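Local structure of chitin deacetylase 1 (Bombyx mori, 5ZNT) at residues G95-V100 against V301-V306; M39-F44 against G266-A271. The protein removes acetyl groups from the N-acetylglucosamine residues of chitin, in a zinc-dependent hydrolysis that yields chitosan and acetate. All coordinates share one frame; numbering follows the deposited sequence.

Overall arrangement
Strand 38-45 is the first strand of this chain, the catalytic part of the longer protein, and leads to the zinc ligand Asp-46. Strand 75-78 and helix 85-93 follow, and then strand 97-100, which leads to the zinc ligands His-101 and His-105. Contact 2 closes a loop of 221 residues by laying strand 265-270 parallel beside 39-44. Contact 1 closes one of 200 residues by setting the start of helix 303-311 against 95-100. The two loops cross, because their segments alternate along the chain. The centres of contacts 1 and 2 lie about 11 Å apart and both reach the same parallel sheet. They meet where Thr-41 packs on Val-306 and Met-303. Val-301 N probably donates to Ile-40 O.

Contact 1: residues G95-V100 against V301-V306; sequences GHEIAV and VTMTQV
Three hydrogen bonds from two residues hold the Glu-97 carboxylate, two of them from Thr-304. Glu-97 OE1 accepts from the backbone N of Thr-304 at 2.8 Å. Glu-97 OE2 lies 2.7 Å from Thr-304 OG1, which donates, and also bonds the hydroxyl of Tyr-168. The contact joins strand 97-100 of the parallel sheet in this CE4 deacetylase domain to the N-terminal turn of helix 303-311. The first bond is nearly straight, at 172°, and uses the syn lone pair of OE1. Thr-304 OG1 instead meets OE2 from above the carboxylate plane, 52° out of it. One threonine thus holds both oxygens through its backbone and its side chain, and this should fix the rotation of the group.

The glutamate reaches the helix as a fully extended chain. CG is anti to the backbone N (chi1 175°), and its side chain meets that of Thr-304 at about a right angle. The negative group sits at the start of the helix, where the helix dipole would probably favour the ionised form. Nearer the strand, Glu-97 CB packs against Thr-302 CB at 3.7 Å.

Thr-302 is the N-cap and forms a capping box with Gln-305. Thr-302 OG1 accepts from Gln-305 N at 3.0 Å, and Thr-302 N donates to Gln-305 OE1, also at 3.0 Å. Met-303 N turns to Thr-75 OG1 on the neighbouring strand, and the Met-303 side chain touches Phe-77. On the strand side, Gly-95 ends helix 85-93 in a Schellman motif, and Gly-95 O lies 4.2 Å from Thr-302 CG2.

Contact 2: residues M39-F44 against G266-A271; sequences MITITF and GLYFHA
Phe-44 and Phe-269 stand side by side and point the same way from adjacent strands. Their ring planes are 28° apart, but the rings are slid so far that they barely overlap. Between the side chains, the closest touch is Phe-44 CD1 on Phe-269 CB, at 3.6 Å. With CG anti to its carbonyl carbon (chi1 -67°), the Phe-269 ring brings its edge to Thr-43 O and CD2 near Ile-42 CG2. The same face carries Leu-267, and Leu-267 CD1 meets Ile-40 CG2 at 3.7 Å. Phe-44 also packs on Tyr-56, and Phe-269 on Phe-284.

Strands 38-45 and 265-270 are parallel neighbours in the central sheet of the polysaccharide deacetylase fold. Leu-267 O accepts from Thr-43 N, and Leu-267 N donates to Thr-41 O, both at 3.0 Å. Phe-269 N donates to Thr-43 O.

On the other face, Tyr-268 turns its ring edge to Thr-43 OG1, 3.1 Å from Tyr-268 CD1. Arg-146 bonds that hydroxyl and makes a cation-pi contact with the ring. The ring folds back over Gly-266, and Gly-266 C lies 3.7 Å above the plane of the Tyr-268 ring, over its centre. One water joins Tyr-268 OH to Thr-41 OG1; a second joins Thr-43 OG1 to Phe-269 O, 2.8 Å from that water.

Contact 1: residues G95-V100 against V301-V306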
loop_
_atom_site.group_PDB
_atom_site.type_symbol
_atom_site.label_atom_id
_atom_site.label_comp_id
_atom_site.label_asym_id
_atom_site.label_seq_id
_atom_site.Cartn_x
_atom_site.Cartn_y
_atom_site.Cartn_z
ATOM N N GLY A 95 -11.923 7.800 -4.555
ATOM C CA GLY A 95 -11.958 7.054 -3.313
ATOM C C GLY A 95 -10.829 6.066 -3.108
ATOM O O GLY A 95 -10.849 5.331 -2.111
ATOM N N HIS A 96 -9.863 6.000 -4.022
ATOM C CA HIS A 96 -8.681 5.194 -3.766
ATOM C C HIS A 96 -7.718 5.963 -2.868
ATOM O O HIS A 96 -7.733 7.195 -2.805
ATOM C CB HIS A 96 -8.012 4.795 -5.077
ATOM C CG HIS A 96 -8.949 4.103 -6.021
ATOM N ND1 HIS A 96 -9.353 2.797 -5.840
ATOM C CD2 HIS A 96 -9.591 4.549 -7.125
ATOM C CE1 HIS A 96 -10.188 2.461 -6.807
ATOM N NE2 HIS A 96 -10.356 3.511 -7.596
ATOM N N GLU A 97 -6.899 5.221 -2.144
ATOM C CA GLU A 97 -5.969 5.822 -1.204
ATOM C C GLU A 97 -4.670 6.171 -1.914
ATOM O O GLU A 97 -4.178 5.391 -2.731
ATOM C CB GLU A 97 -5.683 4.870 -0.039
ATOM C CG GLU A 97 -4.615 5.419 0.905
ATOM C CD GLU A 97 -4.426 4.588 2.173
ATOM O OE1 GLU A 97 -5.173 3.602 2.363
ATOM O OE2 GLU A 97 -3.533 4.948 2.983
ATOM N N ILE A 98 -4.119 7.346 -1.602
ATOM C CA ILE A 98 -2.824 7.768 -2.132
ATOM C C ILE A 98 -1.827 7.721 -0.989
ATOM O O ILE A 98 -2.058 8.335 0.054
ATOM C CB ILE A 98 -2.880 9.180 -2.734
ATOM C CG1 ILE A 98 -3.897 9.232 -3.864
ATOM C CG2 ILE A 98 -1.468 9.606 -3.225
ATOM C CD1 ILE A 98 -3.605 8.276 -5.030
ATOM N N ALA A 99 -0.726 6.992 -1.182
ATOM C CA ALA A 99 0.347 6.877 -0.196
ATOM C C ALA A 99 1.663 7.215 -0.887
ATOM O O ALA A 99 1.702 7.394 -2.109
ATOM C CB ALA A 99 0.403 5.455 0.414
ATOM N N VAL A 100 2.768 7.316 -0.125
ATOM C CA VAL A 100 4.025 7.796 -0.712
ATOM C C VAL A 100 4.998 6.647 -0.899
ATOM O O VAL A 100 5.069 5.711 -0.086
ATOM C CB VAL A 100 4.679 8.935 0.094
ATOM C CG1 VAL A 100 3.689 10.097 0.297
ATOM C CG2 VAL A 100 5.256 8.451 1.422
ATOM N N VAL A 301 -10.443 -3.256 0.047
ATOM C CA VAL A 301 -10.376 -2.000 0.775
ATOM C C VAL A 301 -8.970 -1.402 0.685
ATOM O O VAL A 301 -7.994 -2.078 0.340
ATOM C CB VAL A 301 -10.778 -2.199 2.256
ATOM C CG1 VAL A 301 -12.262 -2.636 2.366
ATOM C CG2 VAL A 301 -9.874 -3.238 2.895
ATOM N N THR A 302 -8.874 -0.119 1.032
ATOM C CA THR A 302 -7.572 0.532 1.124
ATOM C C THR A 302 -6.836 0.083 2.383
ATOM O O THR A 302 -7.410 -0.510 3.302
ATOM C CB THR A 302 -7.719 2.048 1.150
ATOM O OG1 THR A 302 -8.285 2.449 2.403
ATOM C CG2 THR A 302 -8.627 2.538 0.020
ATOM N N MET A 303 -5.550 0.430 2.445
ATOM C CA MET A 303 -4.763 0.123 3.641
ATOM C C MET A 303 -5.289 0.871 4.852
ATOM O O MET A 303 -5.387 0.310 5.948
ATOM C CB MET A 303 -3.300 0.483 3.416
ATOM C CG MET A 303 -2.727 -0.108 2.175
ATOM S SD MET A 303 -2.246 -1.785 2.520
ATOM C CE MET A 303 -0.529 -1.591 2.460
ATOM N N THR A 304 -5.566 2.172 4.691
ATOM C CA THR A 304 -6.145 2.936 5.788
ATOM C C THR A 304 -7.441 2.291 6.269
ATOM O O THR A 304 -7.709 2.244 7.475
ATOM C CB THR A 304 -6.391 4.383 5.352
ATOM O OG1 THR A 304 -5.134 5.053 5.214
ATOM C CG2 THR A 304 -7.259 5.156 6.383
ATOM N N GLN A 305 -8.242 1.753 5.341
ATOM C CA GLN A 305 -9.497 1.116 5.733
ATOM C C GLN A 305 -9.262 -0.167 6.531
ATOM O O GLN A 305 -10.082 -0.509 7.394
ATOM C CB GLN A 305 -10.351 0.847 4.493
ATOM C CG GLN A 305 -11.051 2.108 4.027
ATOM C CD GLN A 305 -11.707 1.987 2.681
ATOM O OE1 GLN A 305 -11.496 1.021 1.944
ATOM N NE2 GLN A 305 -12.537 2.969 2.353
ATOM N N VAL A 306 -8.166 -0.886 6.273
ATOM C CA VAL A 306 -7.831 -2.025 7.125
ATOM C C VAL A 306 -7.590 -1.551 8.552
ATOM O O VAL A 306 -8.154 -2.093 9.510
ATOM C CB VAL A 306 -6.614 -2.795 6.580
ATOM C CG1 VAL A 306 -6.214 -3.906 7.573
ATOM C CG2 VAL A 306 -6.930 -3.413 5.243
#

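Contact 2: residues M39-F44 against G266-A271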
loop_
_atom_site.group_PDB
_atom_site.type_symbol
_atom_site.label_atom_id
_atom_site.label_comp_id
_atom_site.label_asym_id
_atom_site.label_seq_id
_atom_site.Cartn_x
_atom_site.Cartn_y
_atom_site.Cartn_z
ATOM N N MET A 39 -10.538 -9.086 4.223
ATOM C CA MET A 39 -10.068 -7.882 3.555
ATOM C C MET A 39 -8.989 -8.229 2.539
ATOM O O MET A 39 -8.128 -9.076 2.793
ATOM C CB MET A 39 -9.528 -6.893 4.586
ATOM C CG MET A 39 -10.626 -6.315 5.464
ATOM S SD MET A 39 -9.964 -5.320 6.814
ATOM C CE MET A 39 -9.969 -6.468 8.197
ATOM N N ILE A 40 -9.047 -7.573 1.378
ATOM C CA ILE A 40 -8.014 -7.698 0.357
ATOM C C ILE A 40 -7.523 -6.290 0.038
ATOM O O ILE A 40 -8.331 -5.405 -0.251
ATOM C CB ILE A 40 -8.541 -8.405 -0.907
ATOM C CG1 ILE A 40 -9.104 -9.788 -0.519
ATOM C CG2 ILE A 40 -7.418 -8.594 -1.947
ATOM C CD1 ILE A 40 -9.726 -10.569 -1.689
ATOM N N THR A 41 -6.211 -6.080 0.108
ATOM C CA THR A 41 -5.615 -4.776 -0.200
ATOM C C THR A 41 -4.851 -4.914 -1.511
ATOM O O THR A 41 -3.703 -5.351 -1.530
ATOM C CB THR A 41 -4.697 -4.274 0.915
ATOM O OG1 THR A 41 -3.614 -5.190 1.130
ATOM C CG2 THR A 41 -5.468 -4.108 2.222
ATOM N N ILE A 42 -5.514 -4.569 -2.612
ATOM C CA ILE A 42 -4.811 -4.384 -3.872
ATOM C C ILE A 42 -4.000 -3.098 -3.786
ATOM O O ILE A 42 -4.529 -2.053 -3.396
ATOM C CB ILE A 42 -5.810 -4.300 -5.032
ATOM C CG1 ILE A 42 -6.612 -5.597 -5.165
ATOM C CG2 ILE A 42 -5.089 -3.942 -6.333
ATOM C CD1 ILE A 42 -7.846 -5.400 -6.069
ATOM N N THR A 43 -2.715 -3.162 -4.142
ATOM C CA THR A 43 -1.893 -1.956 -4.186
ATOM C C THR A 43 -1.152 -1.889 -5.510
ATOM O O THR A 43 -0.953 -2.905 -6.184
ATOM C CB THR A 43 -0.878 -1.877 -3.021
ATOM O OG1 THR A 43 0.202 -2.803 -3.244
ATOM C CG2 THR A 43 -1.545 -2.204 -1.666
ATOM N N PHE A 44 -0.731 -0.664 -5.864
ATOM C CA PHE A 44 0.089 -0.391 -7.038
ATOM C C PHE A 44 1.226 0.547 -6.657
ATOM O O PHE A 44 0.990 1.582 -6.019
ATOM C CB PHE A 44 -0.754 0.237 -8.156
ATOM C CG PHE A 44 -1.861 -0.646 -8.619
ATOM C CD1 PHE A 44 -1.599 -1.705 -9.480
ATOM C CD2 PHE A 44 -3.160 -0.445 -8.162
ATOM C CE1 PHE A 44 -2.632 -2.548 -9.888
ATOM C CE2 PHE A 44 -4.188 -1.278 -8.580
ATOM C CZ PHE A 44 -3.919 -2.316 -9.447
ATOM N N GLY A 266 -2.718 -9.211 1.005
ATOM C CA GLY A 266 -2.126 -8.131 0.232
ATOM C C GLY A 266 -1.736 -8.597 -1.133
ATOM O O GLY A 266 -0.916 -9.508 -1.291
ATOM N N LEU A 267 -2.311 -7.967 -2.182
ATOM C CA LEU A 267 -1.980 -8.235 -3.575
ATOM C C LEU A 267 -1.264 -7.000 -4.132
ATOM O O LEU A 267 -1.896 -6.005 -4.516
ATOM C CB LEU A 267 -3.226 -8.592 -4.378
ATOM C CG LEU A 267 -4.031 -9.764 -3.780
ATOM C CD1 LEU A 267 -5.297 -9.991 -4.642
ATOM C CD2 LEU A 267 -3.158 -11.032 -3.734
ATOM N N TYR A 268 0.057 -7.062 -4.171
ATOM C CA TYR A 268 0.887 -5.876 -4.379
ATOM C C TYR A 268 1.432 -5.895 -5.799
ATOM O O TYR A 268 2.278 -6.727 -6.127
ATOM C CB TYR A 268 2.019 -5.836 -3.358
ATOM C CG TYR A 268 1.578 -6.066 -1.928
ATOM C CD1 TYR A 268 0.599 -5.269 -1.349
ATOM C CD2 TYR A 268 2.149 -7.067 -1.157
ATOM C CE1 TYR A 268 0.224 -5.433 -0.026
ATOM C CE2 TYR A 268 1.760 -7.262 0.160
ATOM C CZ TYR A 268 0.800 -6.444 0.718
ATOM O OH TYR A 268 0.426 -6.630 2.035
ATOM N N PHE A 269 0.943 -4.982 -6.643
ATOM C CA PHE A 269 1.243 -4.996 -8.071
ATOM C C PHE A 269 2.116 -3.831 -8.514
ATOM O O PHE A 269 2.176 -2.771 -7.877
ATOM C CB PHE A 269 -0.037 -4.936 -8.916
ATOM C CG PHE A 269 -0.909 -6.154 -8.802
ATOM C CD1 PHE A 269 -0.663 -7.277 -9.574
ATOM C CD2 PHE A 269 -1.993 -6.162 -7.941
ATOM C CE1 PHE A 269 -1.495 -8.402 -9.482
ATOM C CE2 PHE A 269 -2.821 -7.280 -7.825
ATOM C CZ PHE A 269 -2.570 -8.402 -8.585
ATOM N N HIS A 270 2.754 -4.036 -9.666
ATOM C CA HIS A 270 3.162 -2.961 -10.566
ATOM C C HIS A 270 2.240 -3.004 -11.766
ATOM O O HIS A 270 2.046 -4.072 -12.353
ATOM C CB HIS A 270 4.606 -3.114 -11.035
ATOM C CG HIS A 270 5.596 -3.022 -9.926
ATOM N ND1 HIS A 270 5.992 -4.122 -9.198
ATOM C CD2 HIS A 270 6.259 -1.961 -9.404
ATOM C CE1 HIS A 270 6.873 -3.746 -8.286
ATOM N NE2 HIS A 270 7.056 -2.442 -8.393
ATOM N N ALA A 271 1.679 -1.847 -12.120
ATOM C CA ALA A 271 0.767 -1.779 -13.256
ATOM C C ALA A 271 1.383 -2.393 -14.502
ATOM O O ALA A 271 0.707 -3.111 -15.249
ATOM C CB ALA A 271 0.386 -0.327 -13.533
HETATM O O HOH W 1 -1.605 -5.520 3.116
HETATM O O HOH W 2 2.128 -2.480 -5.103
#